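PDB 3GIP: N-acyl-D-glutamate deacylase from Bordetella bronchiseptica, which catalyses the hydrolysis of N-acyl-D-glutamate to D-glutamate and a carboxylate, as a zinc-containing member of the amidohydrolase superfamily. Local coordinates for residues 10-15 with 24-29; 57-62 with 427-432; 435-440 with 448-453; 85-90 with 136-141; 360-365 with 402-407. One frame throughout, in Å; residues are numbered along the deposited sequence.

Contact 1: 10-15 with 24-29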
# COMPACT_ATOMS: atom_id res chain seq x y z
N LYS A 10 -3.99 -2.60 28.85
CA LYS A 10 -2.60 -2.44 29.26
C LYS A 10 -1.83 -3.63 28.73
O LYS A 10 -2.33 -4.76 28.74
CB LYS A 10 -2.46 -2.33 30.79
CG LYS A 10 -2.65 -3.61 31.59
CD LYS A 10 -2.32 -3.34 33.05
CE LYS A 10 -2.43 -4.59 33.91
NZ LYS A 10 -2.04 -4.30 35.33
N ILE A 11 -0.64 -3.37 28.21
CA ILE A 11 0.22 -4.40 27.65
C ILE A 11 1.50 -4.35 28.48
O ILE A 11 2.27 -3.39 28.39
CB ILE A 11 0.53 -4.12 26.18
CG1 ILE A 11 -0.79 -4.00 25.40
CG2 ILE A 11 1.40 -5.22 25.60
CD1 ILE A 11 -0.62 -3.55 23.97
N THR A 12 1.73 -5.39 29.27
CA THR A 12 2.87 -5.41 30.16
C THR A 12 3.97 -6.45 29.92
O THR A 12 3.78 -7.43 29.20
CB THR A 12 2.39 -5.59 31.61
OG1 THR A 12 3.52 -5.65 32.49
CG2 THR A 12 1.58 -6.87 31.74
N GLY A 13 5.12 -6.20 30.54
CA GLY A 13 6.25 -7.11 30.46
C GLY A 13 7.06 -7.16 29.17
O GLY A 13 8.07 -7.86 29.11
N GLY A 14 6.64 -6.41 28.16
CA GLY A 14 7.36 -6.43 26.90
C GLY A 14 8.38 -5.32 26.70
O GLY A 14 8.63 -4.52 27.60
N TRP A 15 8.97 -5.30 25.51
CA TRP A 15 9.95 -4.29 25.15
C TRP A 15 9.33 -3.38 24.10
O TRP A 15 8.84 -3.84 23.07
CB TRP A 15 11.22 -4.94 24.60
CG TRP A 15 12.05 -5.58 25.67
CD1 TRP A 15 11.80 -6.77 26.30
CD2 TRP A 15 13.23 -5.04 26.28
NE1 TRP A 15 12.75 -7.00 27.26
CE2 TRP A 15 13.64 -5.95 27.27
CE3 TRP A 15 13.97 -3.87 26.08
CZ2 TRP A 15 14.77 -5.73 28.07
CZ3 TRP A 15 15.10 -3.65 26.87
CH2 TRP A 15 15.48 -4.58 27.86
N ARG A 24 15.09 -0.23 21.77
CA ARG A 24 13.96 -0.85 22.45
C ARG A 24 14.14 -0.70 23.96
O ARG A 24 15.26 -0.78 24.47
CB ARG A 24 13.87 -2.33 22.06
CG ARG A 24 15.05 -3.17 22.55
CD ARG A 24 15.08 -4.52 21.85
NE ARG A 24 15.44 -4.39 20.44
CZ ARG A 24 15.45 -5.39 19.57
NH1 ARG A 24 15.12 -6.61 19.97
NH2 ARG A 24 15.80 -5.17 18.32
N ARG A 25 13.04 -0.49 24.67
CA ARG A 25 13.11 -0.32 26.12
C ARG A 25 12.03 -1.10 26.86
O ARG A 25 10.91 -1.25 26.37
CB ARG A 25 13.03 1.16 26.48
CG ARG A 25 11.81 1.90 25.95
CD ARG A 25 12.02 3.41 26.09
NE ARG A 25 10.96 4.21 25.48
CZ ARG A 25 9.72 4.29 25.95
NH1 ARG A 25 9.37 3.62 27.04
NH2 ARG A 25 8.82 5.06 25.34
N ARG A 26 12.39 -1.61 28.04
CA ARG A 26 11.46 -2.37 28.86
C ARG A 26 10.46 -1.42 29.52
O ARG A 26 10.82 -0.65 30.40
CB ARG A 26 12.23 -3.14 29.94
CG ARG A 26 11.35 -3.75 31.02
CD ARG A 26 10.54 -4.94 30.51
NE ARG A 26 9.49 -5.30 31.46
CZ ARG A 26 8.32 -4.68 31.54
NH1 ARG A 26 8.04 -3.67 30.72
NH2 ARG A 26 7.42 -5.05 32.45
N ALA A 27 9.21 -1.49 29.08
CA ALA A 27 8.16 -0.63 29.62
C ALA A 27 6.78 -1.17 29.27
O ALA A 27 6.63 -1.94 28.32
CB ALA A 27 8.32 0.79 29.08
N ASP A 28 5.77 -0.76 30.04
CA ASP A 28 4.40 -1.19 29.79
C ASP A 28 3.64 -0.08 29.07
O ASP A 28 3.98 1.10 29.19
CB ASP A 28 3.68 -1.52 31.11
CG ASP A 28 4.43 -2.53 31.95
OD1 ASP A 28 5.11 -3.40 31.37
OD2 ASP A 28 4.34 -2.46 33.20
N LEU A 29 2.60 -0.46 28.33
CA LEU A 29 1.80 0.50 27.59
C LEU A 29 0.37 0.50 28.11
O LEU A 29 -0.25 -0.55 28.26
CB LEU A 29 1.80 0.14 26.10
CG LEU A 29 1.07 1.09 25.14
CD1 LEU A 29 1.93 2.30 24.86
CD2 LEU A 29 0.78 0.36 23.84
O HOH W 1 4.88 -4.08 27.56
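The indole of Trp-15 carries Arg-26 on one face and has the carbonyl of Arg-24 at its edge, while the guanidinium of Arg-26 lies with one face over Gly-13 CA. The two planes are 58° apart, and it is the aliphatic part of Arg-26 that crosses the ring: CB sits 3.9 Å from the centroid of the Trp-15 six-membered ring, almost on the normal, a CH-pi contact. This is an antiparallel beta pairing in the small beta domain that accompanies the TIM barrel of amidohydrolases. Ile-11 and Leu-29 form a hydrogen-bonded pair and Trp-15 and Arg-26 a non-hydrogen-bonded one, with the register slipping by one residue between them. Beyond Trp-15 the Arg-26 chain bends at chi2 (72°) and brings both NH1 and NH2 to Asp-28 OD1, an end-on salt bridge on a single oxygen. Gly-13 N donates to Asp-28 OD1 at 2.9 Å, from above the carboxylate plane, and Thr-12 OG1 adds a weak bond to it. Asp-28 OD2 is taken by Leu-42 N. So many donors probably keep Asp-28 ionised. On the other face Ile-11 and Leu-29 lie side by side and reach Val-58 and Val-428. Where the register slips, a water donates to Ile-11 O and Ala-27 O and accepts from Gly-14 N at 3.0 Å.

Contact 2: 57-62 with 427-432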
# COMPACT_ATOMS: atom_id res chain seq x y z
N ILE A 57 7.84 -7.75 21.47
CA ILE A 57 8.06 -6.35 21.14
C ILE A 57 6.67 -5.72 21.05
O ILE A 57 5.74 -6.32 20.53
CB ILE A 57 8.75 -6.18 19.77
CG1 ILE A 57 10.19 -6.69 19.83
CG2 ILE A 57 8.71 -4.71 19.35
CD1 ILE A 57 11.09 -5.89 20.76
N VAL A 58 6.55 -4.51 21.59
CA VAL A 58 5.30 -3.77 21.54
C VAL A 58 5.64 -2.56 20.67
O VAL A 58 6.48 -1.74 21.03
CB VAL A 58 4.86 -3.33 22.95
CG1 VAL A 58 3.55 -2.56 22.87
CG2 VAL A 58 4.71 -4.55 23.84
N ALA A 59 4.99 -2.48 19.52
CA ALA A 59 5.29 -1.41 18.57
C ALA A 59 4.04 -0.74 18.02
O ALA A 59 2.92 -1.19 18.26
CB ALA A 59 6.11 -1.99 17.42
N PRO A 60 4.22 0.37 17.28
CA PRO A 60 3.04 1.03 16.72
C PRO A 60 2.50 0.09 15.64
O PRO A 60 3.28 -0.63 15.01
CB PRO A 60 3.61 2.31 16.10
CG PRO A 60 4.95 2.50 16.76
CD PRO A 60 5.45 1.09 16.92
N GLY A 61 1.19 0.09 15.42
CA GLY A 61 0.64 -0.77 14.38
C GLY A 61 1.27 -0.40 13.05
O GLY A 61 1.60 0.77 12.82
N PHE A 62 1.45 -1.38 12.16
CA PHE A 62 2.07 -1.09 10.88
C PHE A 62 1.13 -0.37 9.91
O PHE A 62 -0.07 -0.63 9.87
CB PHE A 62 2.60 -2.37 10.23
CG PHE A 62 3.49 -3.17 11.14
CD1 PHE A 62 4.37 -2.54 12.01
CD2 PHE A 62 3.46 -4.57 11.12
CE1 PHE A 62 5.20 -3.28 12.85
CE2 PHE A 62 4.28 -5.32 11.95
CZ PHE A 62 5.16 -4.67 12.82
N ASP A 427 -2.89 2.46 18.16
CA ASP A 427 -2.77 1.46 17.10
C ASP A 427 -1.50 0.74 17.56
O ASP A 427 -0.42 1.33 17.57
CB ASP A 427 -2.52 2.11 15.73
CG ASP A 427 -3.73 2.86 15.19
OD1 ASP A 427 -4.87 2.52 15.58
OD2 ASP A 427 -3.54 3.77 14.36
N VAL A 428 -1.64 -0.52 17.95
CA VAL A 428 -0.50 -1.26 18.49
C VAL A 428 -0.40 -2.69 18.00
O VAL A 428 -1.41 -3.36 17.78
CB VAL A 428 -0.59 -1.32 20.04
CG1 VAL A 428 0.67 -1.94 20.62
CG2 VAL A 428 -0.83 0.06 20.61
N VAL A 429 0.82 -3.17 17.82
CA VAL A 429 1.04 -4.55 17.42
C VAL A 429 2.06 -5.14 18.38
O VAL A 429 3.07 -4.51 18.70
CB VAL A 429 1.56 -4.69 15.97
CG1 VAL A 429 2.88 -3.97 15.79
CG2 VAL A 429 1.71 -6.17 15.62
N VAL A 430 1.78 -6.35 18.86
CA VAL A 430 2.67 -7.05 19.77
C VAL A 430 3.15 -8.28 19.01
O VAL A 430 2.34 -9.06 18.50
CB VAL A 430 1.92 -7.51 21.04
CG1 VAL A 430 2.87 -8.27 21.96
CG2 VAL A 430 1.33 -6.31 21.75
N PHE A 431 4.46 -8.45 18.90
CA PHE A 431 4.99 -9.59 18.17
C PHE A 431 6.28 -10.14 18.76
O PHE A 431 7.00 -9.45 19.47
CB PHE A 431 5.21 -9.20 16.70
CG PHE A 431 6.29 -8.17 16.48
CD1 PHE A 431 7.61 -8.56 16.26
CD2 PHE A 431 5.99 -6.81 16.47
CE1 PHE A 431 8.61 -7.61 16.04
CE2 PHE A 431 6.98 -5.85 16.25
CZ PHE A 431 8.30 -6.25 16.03
N ASP A 432 6.54 -11.41 18.47
CA ASP A 432 7.76 -12.08 18.93
C ASP A 432 8.82 -11.77 17.88
O ASP A 432 8.69 -12.19 16.73
CB ASP A 432 7.53 -13.58 19.02
CG ASP A 432 8.69 -14.31 19.66
OD1 ASP A 432 9.85 -13.92 19.40
OD2 ASP A 432 8.45 -15.27 20.42
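Ile-57 and Phe-431 face each other as a hydrogen-bonded pair of antiparallel strands, and their side chains lie side by side, pointing the same way. Phe-431 CG is held between its own backbone N and carbonyl carbon (chi1 67°), which swings the ring over the partner strand: Ile-57 CB lies over one face, 3.9 Å from the Phe-431 centroid, and Ile-57 CG2 reaches CZ of the same ring at 3.7 Å. Ala-59 CB meets the edge of that ring. Val-429 adopts a similar first torsion (60°), which sets CG1 over one face of the Phe-62 ring, 4.1 Å from its centroid in a second CH-pi contact. Phe-62 crosses both Val-429 and Phe-431 at about a right angle, with Phe-431 CE2 at its rim.

The other face is a valine layer. Val-58, Val-428 and Val-430 all place CG1 anti to the backbone N, and the CG1 atoms of Val-58 and Val-428 come within 3.7 Å. Between the two layers the backbone ladder is regular, Ala-59 and Val-429 exchanging two nearly straight bonds. The last bond, from Gly-61 N to Asp-427 O at 3.0 Å, comes in from well above the carbonyl plane.

The pairing ties the first barrel strand, 57-64, to the beta domain. Helix 397-404 covers Ile-57, Ala-59 and Phe-62, Ile-11 of strand 7-12 packs on the three valines, and strands 87-92 and 452-457 flank strands 57-64 and 428-431, respectively.

Contact 3: 435-440 with 448-453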
# COMPACT_ATOMS: atom_id res chain seq x y z
N THR A 435 10.37 -15.04 16.20
CA THR A 435 9.56 -15.95 15.39
C THR A 435 8.72 -15.25 14.33
O THR A 435 8.26 -15.90 13.39
CB THR A 435 8.60 -16.79 16.26
OG1 THR A 435 7.64 -15.92 16.88
CG2 THR A 435 9.37 -17.56 17.32
N VAL A 436 8.50 -13.95 14.47
CA VAL A 436 7.67 -13.24 13.50
C VAL A 436 8.13 -13.52 12.08
O VAL A 436 9.32 -13.40 11.75
CB VAL A 436 7.65 -11.71 13.77
CG1 VAL A 436 9.03 -11.10 13.54
CG2 VAL A 436 6.60 -11.05 12.87
N ALA A 437 7.19 -13.90 11.23
CA ALA A 437 7.51 -14.23 9.85
C ALA A 437 6.27 -14.52 9.03
O ALA A 437 5.21 -14.87 9.57
CB ALA A 437 8.43 -15.45 9.81
N ASP A 438 6.42 -14.37 7.72
CA ASP A 438 5.34 -14.64 6.79
C ASP A 438 5.28 -16.15 6.57
O ASP A 438 6.28 -16.85 6.76
CB ASP A 438 5.63 -13.95 5.46
CG ASP A 438 6.99 -14.33 4.88
OD1 ASP A 438 8.00 -14.23 5.61
OD2 ASP A 438 7.05 -14.72 3.70
N ARG A 439 4.11 -16.64 6.18
CA ARG A 439 3.93 -18.06 5.90
C ARG A 439 3.31 -18.22 4.52
O ARG A 439 3.31 -19.31 3.95
CB ARG A 439 3.05 -18.73 6.96
CG ARG A 439 3.79 -19.02 8.26
CD ARG A 439 4.83 -20.11 8.06
NE ARG A 439 5.65 -20.36 9.25
CZ ARG A 439 6.76 -19.69 9.55
NH1 ARG A 439 7.21 -18.73 8.75
NH2 ARG A 439 7.45 -20.00 10.65
N ALA A 440 2.80 -17.11 3.97
CA ALA A 440 2.19 -17.13 2.65
C ALA A 440 3.24 -17.44 1.60
O ALA A 440 4.30 -16.80 1.56
CB ALA A 440 1.53 -15.78 2.36
N ALA A 448 -1.57 -17.42 6.96
CA ALA A 448 -1.34 -16.34 7.90
C ALA A 448 0.05 -16.35 8.53
O ALA A 448 0.65 -17.41 8.72
CB ALA A 448 -2.40 -16.36 9.00
N SER A 449 0.54 -15.17 8.87
CA SER A 449 1.84 -15.02 9.49
C SER A 449 1.87 -15.65 10.87
O SER A 449 0.83 -15.96 11.46
CB SER A 449 2.20 -13.54 9.65
OG SER A 449 2.09 -12.84 8.43
N VAL A 450 3.08 -15.84 11.39
CA VAL A 450 3.27 -16.37 12.73
C VAL A 450 4.05 -15.31 13.49
O VAL A 450 4.71 -14.46 12.88
CB VAL A 450 4.07 -17.70 12.73
CG1 VAL A 450 3.27 -18.79 12.03
CG2 VAL A 450 5.42 -17.50 12.05
N GLY A 451 3.97 -15.33 14.81
CA GLY A 451 4.71 -14.36 15.59
C GLY A 451 3.97 -13.09 15.96
O GLY A 451 4.50 -12.27 16.71
N ILE A 452 2.77 -12.90 15.42
CA ILE A 452 1.97 -11.73 15.75
C ILE A 452 1.08 -12.17 16.91
O ILE A 452 0.22 -13.03 16.74
CB ILE A 452 1.10 -11.27 14.57
CG1 ILE A 452 1.99 -10.85 13.39
CG2 ILE A 452 0.21 -10.11 14.99
CD1 ILE A 452 2.90 -9.67 13.69
N ALA A 453 1.30 -11.58 18.08
CA ALA A 453 0.54 -11.94 19.27
C ALA A 453 -0.78 -11.18 19.43
O ALA A 453 -1.77 -11.74 19.88
CB ALA A 453 1.39 -11.74 20.52
O HOH W 2 1.78 -14.86 5.80
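With CG anti to the carbonyl carbon (chi1 -78°) and a bend at chi2 (-69°), Arg-439 folds back across Val-450, whose CG2 stands between its own backbone N and carbonyl carbon. That methyl thereby lies over the centre of the guanidinium, 3.5 Å above its plane, and the two side chains cross at about a right angle. The group is held there by Arg-439 NH1, which donates to Asp-438 O at 2.9 Å. Nearer the backbone, Arg-439 CB rests against Ala-448 O at 3.3 Å. Further along, Val-436 CG2 meets Ile-452 CD1. Gly-451 has a positive phi (93°), and without a side chain its CA comes to 3.8 Å from Val-436 CA. A water accepts from Arg-439 N and is weakly bonded to Ser-449 OG, which also pairs with Thr-382. Helix 376-391 lies alongside, touching Val-436 and pairing its Arg-383 with Asp-438 in a salt bridge. Ala-437 and Val-450 exchange N-H...O bonds in both directions, each 3.0 Å between N and O. This is a single antiparallel beta bridge, a hydrogen-bonded pair closing the neck of a surface loop within the connection between strands 428-431 and 452-457.

Contact 4: 85-90 with 136-141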
# COMPACT_ATOMS: atom_id res chain seq x y z
N GLN A 85 -0.94 -9.64 9.85
CA GLN A 85 0.47 -9.32 9.64
C GLN A 85 0.84 -8.02 10.37
O GLN A 85 1.88 -7.41 10.09
CB GLN A 85 0.83 -9.25 8.15
CG GLN A 85 0.08 -8.23 7.31
CD GLN A 85 0.58 -8.21 5.88
OE1 GLN A 85 1.76 -7.92 5.62
NE2 GLN A 85 -0.30 -8.51 4.93
N GLY A 86 -0.02 -7.61 11.30
CA GLY A 86 0.23 -6.43 12.11
C GLY A 86 -0.14 -5.05 11.59
O GLY A 86 0.23 -4.06 12.21
N ILE A 87 -0.89 -4.99 10.49
CA ILE A 87 -1.28 -3.71 9.89
C ILE A 87 -2.51 -3.11 10.56
O ILE A 87 -3.53 -3.78 10.71
CB ILE A 87 -1.55 -3.91 8.39
CG1 ILE A 87 -0.27 -4.36 7.69
CG2 ILE A 87 -2.07 -2.62 7.77
CD1 ILE A 87 -0.49 -4.89 6.29
N THR A 88 -2.41 -1.84 10.96
CA THR A 88 -3.51 -1.13 11.62
C THR A 88 -4.05 0.04 10.80
O THR A 88 -5.10 0.61 11.14
CB THR A 88 -3.08 -0.60 13.00
OG1 THR A 88 -1.92 0.22 12.85
CG2 THR A 88 -2.77 -1.75 13.94
N THR A 89 -3.33 0.42 9.75
CA THR A 89 -3.75 1.51 8.88
C THR A 89 -3.34 1.17 7.45
O THR A 89 -2.27 0.62 7.22
CB THR A 89 -3.07 2.86 9.25
OG1 THR A 89 -3.50 3.27 10.55
CG2 THR A 89 -3.42 3.95 8.24
N VAL A 90 -4.20 1.49 6.49
CA VAL A 90 -3.87 1.25 5.10
C VAL A 90 -4.20 2.47 4.26
O VAL A 90 -5.19 3.16 4.50
CB VAL A 90 -4.64 0.04 4.51
CG1 VAL A 90 -6.14 0.29 4.53
CG2 VAL A 90 -4.17 -0.21 3.08
N PRO A 136 -14.48 0.56 9.19
CA PRO A 136 -13.51 -0.44 8.73
C PRO A 136 -12.80 -1.11 9.89
O PRO A 136 -12.72 -0.56 10.99
CB PRO A 136 -12.57 0.38 7.86
CG PRO A 136 -12.53 1.70 8.59
CD PRO A 136 -14.00 1.93 8.91
N MET A 137 -12.27 -2.31 9.66
CA MET A 137 -11.56 -3.06 10.69
C MET A 137 -10.30 -2.32 11.12
O MET A 137 -9.90 -2.37 12.29
CB MET A 137 -11.19 -4.45 10.18
CG MET A 137 -10.59 -5.35 11.25
SD MET A 137 -11.77 -5.75 12.55
CE MET A 137 -12.66 -7.12 11.78
N ILE A 138 -9.66 -1.67 10.17
CA ILE A 138 -8.44 -0.91 10.43
C ILE A 138 -8.63 0.52 9.93
O ILE A 138 -9.64 0.83 9.29
CB ILE A 138 -7.21 -1.54 9.71
CG1 ILE A 138 -7.39 -1.49 8.19
CG2 ILE A 138 -7.02 -2.98 10.17
CD1 ILE A 138 -6.15 -1.95 7.41
N ASN A 139 -7.67 1.39 10.21
CA ASN A 139 -7.78 2.78 9.77
C ASN A 139 -7.59 2.87 8.26
O ASN A 139 -6.83 2.11 7.67
CB ASN A 139 -6.75 3.65 10.48
CG ASN A 139 -6.89 3.58 11.98
OD1 ASN A 139 -5.96 3.19 12.69
ND2 ASN A 139 -8.06 3.96 12.48
N VAL A 140 -8.28 3.83 7.65
CA VAL A 140 -8.21 4.01 6.21
C VAL A 140 -7.95 5.44 5.76
O VAL A 140 -8.68 6.37 6.12
CB VAL A 140 -9.53 3.55 5.54
CG1 VAL A 140 -9.43 3.71 4.03
CG2 VAL A 140 -9.83 2.11 5.93
N ALA A 141 -6.89 5.61 4.98
CA ALA A 141 -6.53 6.90 4.40
C ALA A 141 -6.72 6.65 2.91
O ALA A 141 -6.45 5.55 2.43
CB ALA A 141 -5.08 7.25 4.70
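Ile-138 meets Val-90 at about a right angle, its CD1 lying 3.6 Å from Val-90 CG1. The same methyl reaches Ile-87 CG2 on a slant at 4.2 Å, and so bridges two residues of the partner strand. Placing CG1 between the backbone N and the carbonyl carbon (chi1 64°) directs the Ile-138 tip this way, while CB sits 3.3 Å from Thr-88 O. Val-140 CG2 adds a looser contact with Val-90 CG1. On the opposite face Thr-89 and Asn-139 cross obliquely, with Thr-89 OG1 3.3 Å from Asn-139 CB. These are neighbouring parallel strands, 87-92 and 139-145, of the (beta/alpha)8 or TIM barrel that the amidohydrolases share. Their backbones are joined in the alternating parallel manner: Asn-139 N donates to Thr-88 O at 2.8 Å, Val-90 N to Asn-139 O, and Ala-141 N to Val-90 O. Phe-73 of helix 72-75 covers both Val-90 and Val-140, and helix 80-83 packs on Ile-87 and Ile-138. That helix ends in a Schellman motif with Gly-86 as C-prime, so the chain passes directly from it into the strand. Ile-87 O is buried without a polar partner in the model, with Ile-138 CG2 at 3.6 Å.

Contact 5: 360-365 with 402-407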
# COMPACT_ATOMS: atom_id res chain seq x y z
N CYS A 360 12.51 4.65 2.29
CA CYS A 360 11.69 3.55 1.82
C CYS A 360 10.77 2.96 2.88
O CYS A 360 11.21 2.50 3.93
CB CYS A 360 12.57 2.42 1.24
SG CYS A 360 11.62 1.24 0.24
N MET A 361 9.48 2.99 2.59
CA MET A 361 8.46 2.45 3.48
C MET A 361 8.07 1.07 2.93
O MET A 361 8.60 0.63 1.91
CB MET A 361 7.24 3.37 3.48
CG MET A 361 7.58 4.82 3.79
SD MET A 361 6.20 5.95 3.50
CE MET A 361 6.27 6.09 1.73
N VAL A 362 7.14 0.40 3.61
CA VAL A 362 6.67 -0.90 3.16
C VAL A 362 5.24 -0.79 2.66
O VAL A 362 4.37 -0.25 3.35
CB VAL A 362 6.73 -1.95 4.30
CG1 VAL A 362 6.26 -3.31 3.80
CG2 VAL A 362 8.15 -2.04 4.85
N GLY A 363 5.00 -1.29 1.45
CA GLY A 363 3.68 -1.27 0.85
C GLY A 363 3.41 -2.68 0.36
O GLY A 363 4.16 -3.19 -0.47
N SER A 364 2.34 -3.32 0.85
CA SER A 364 2.06 -4.70 0.46
C SER A 364 1.58 -4.90 -0.97
O SER A 364 1.90 -5.91 -1.60
CB SER A 364 1.02 -5.31 1.41
OG SER A 364 -0.28 -4.83 1.11
N ASP A 365 0.81 -3.93 -1.48
CA ASP A 365 0.27 -4.01 -2.83
C ASP A 365 -0.53 -5.29 -3.01
O ASP A 365 -0.55 -5.90 -4.08
CB ASP A 365 1.40 -3.93 -3.87
CG ASP A 365 0.90 -3.53 -5.25
OD1 ASP A 365 -0.29 -3.18 -5.38
OD2 ASP A 365 1.70 -3.55 -6.20
N ALA A 402 10.44 1.70 12.33
CA ALA A 402 10.28 3.10 11.99
C ALA A 402 9.80 3.24 10.54
O ALA A 402 8.97 4.10 10.23
CB ALA A 402 11.60 3.85 12.18
N ARG A 403 10.32 2.40 9.65
CA ARG A 403 9.91 2.45 8.24
C ARG A 403 8.45 2.08 8.04
O ARG A 403 7.83 2.48 7.06
CB ARG A 403 10.75 1.47 7.40
CG ARG A 403 12.23 1.71 7.43
CD ARG A 403 12.60 3.10 6.96
NE ARG A 403 14.04 3.22 6.79
CZ ARG A 403 14.71 2.69 5.77
NH1 ARG A 403 14.06 2.02 4.81
NH2 ARG A 403 16.03 2.79 5.73
N MET A 404 7.91 1.30 8.98
CA MET A 404 6.53 0.83 8.91
C MET A 404 5.55 1.67 9.70
O MET A 404 4.34 1.46 9.59
CB MET A 404 6.43 -0.59 9.48
CG MET A 404 7.38 -1.59 8.87
SD MET A 404 7.29 -3.16 9.75
CE MET A 404 8.08 -4.22 8.53
N THR A 405 6.06 2.61 10.48
CA THR A 405 5.19 3.40 11.33
C THR A 405 5.40 4.91 11.26
O THR A 405 4.63 5.63 10.62
CB THR A 405 5.33 2.93 12.80
OG1 THR A 405 6.70 3.05 13.21
CG2 THR A 405 4.91 1.46 12.92
N ALA A 406 6.44 5.40 11.92
CA ALA A 406 6.72 6.83 11.93
C ALA A 406 6.96 7.43 10.55
O ALA A 406 6.43 8.50 10.25
CB ALA A 406 7.91 7.12 12.83
N LEU A 407 7.75 6.77 9.71
CA LEU A 407 8.01 7.32 8.38
C LEU A 407 6.71 7.48 7.59
O LEU A 407 6.46 8.54 7.02
CB LEU A 407 9.03 6.45 7.63
CG LEU A 407 9.46 6.95 6.24
CD1 LEU A 407 10.06 8.35 6.34
CD2 LEU A 407 10.46 5.96 5.66
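Cys-360 O receives Arg-403 NH1 where the last parallel strand of the (beta/alpha)8 barrel, 360-362, meets helices 397-404 and 406-412. After the strand the chain runs on to Asp-365, whose side chain touches the zinc ligand His-248. The arginine bond is the only hydrogen bond across the contact, 3.0 Å between Arg-403 NH1 and Cys-360 O. It is bent at the hydrogen (144°), yet the nitrogen lies in the carbonyl plane and on a lone pair, with the oxygen tilted somewhat out of the guanidinium plane. NH1 also donates to Phe-355 O and NH2 to Gln-356 O, so the guanidinium gathers carbonyls from the C-terminal end of helix 348-356, a setting that probably suits its positive charge.

The apolar and van der Waals contacts fall further along the strand. Met-361 and Leu-407 cross at about a right angle, Met-361 CG reaching Leu-407 CD2 at 3.6 Å, and Met-361 CA lies against Arg-403 O. Val-362 points toward the helices, and its CG2 meets Met-404 CG at 4.1 Å; Phe-381 of helix 376-391 also packs on Val-362.

Backbone bonds shape the break between the two helices: Ala-402 O accepts from both Leu-407 N, at 3.0 Å, and Thr-405 N. A bend at chi2 (-58°) wraps Arg-403 around the strand carbonyl, leaving its CD 3.4 Å from Cys-360 O.

In the fold
Contacts 2, 4 and 5 are buried, contact 1 is partly so, and contact 3 lies at the surface. Contacts 4 and 5 belong to the barrel: one pairs parallel strands through backbone bonds, the other sets a strand against helices with a single arginine bond and apolar packing. Contact 2 joins barrel and beta domain, touching contact 1 through Trp-15 O and Val-58 N, contact 3 through Val-430 O and Ala-453 N, contact 4 through Phe-62 O and Thr-88 N, and contact 5 by packing of Phe-62 on Met-404. Contacts 4 and 5 are nested in the long loop contact 2 closes. In the outer contacts 1 and 3, arginine side chains and bridging waters join the apolar packing.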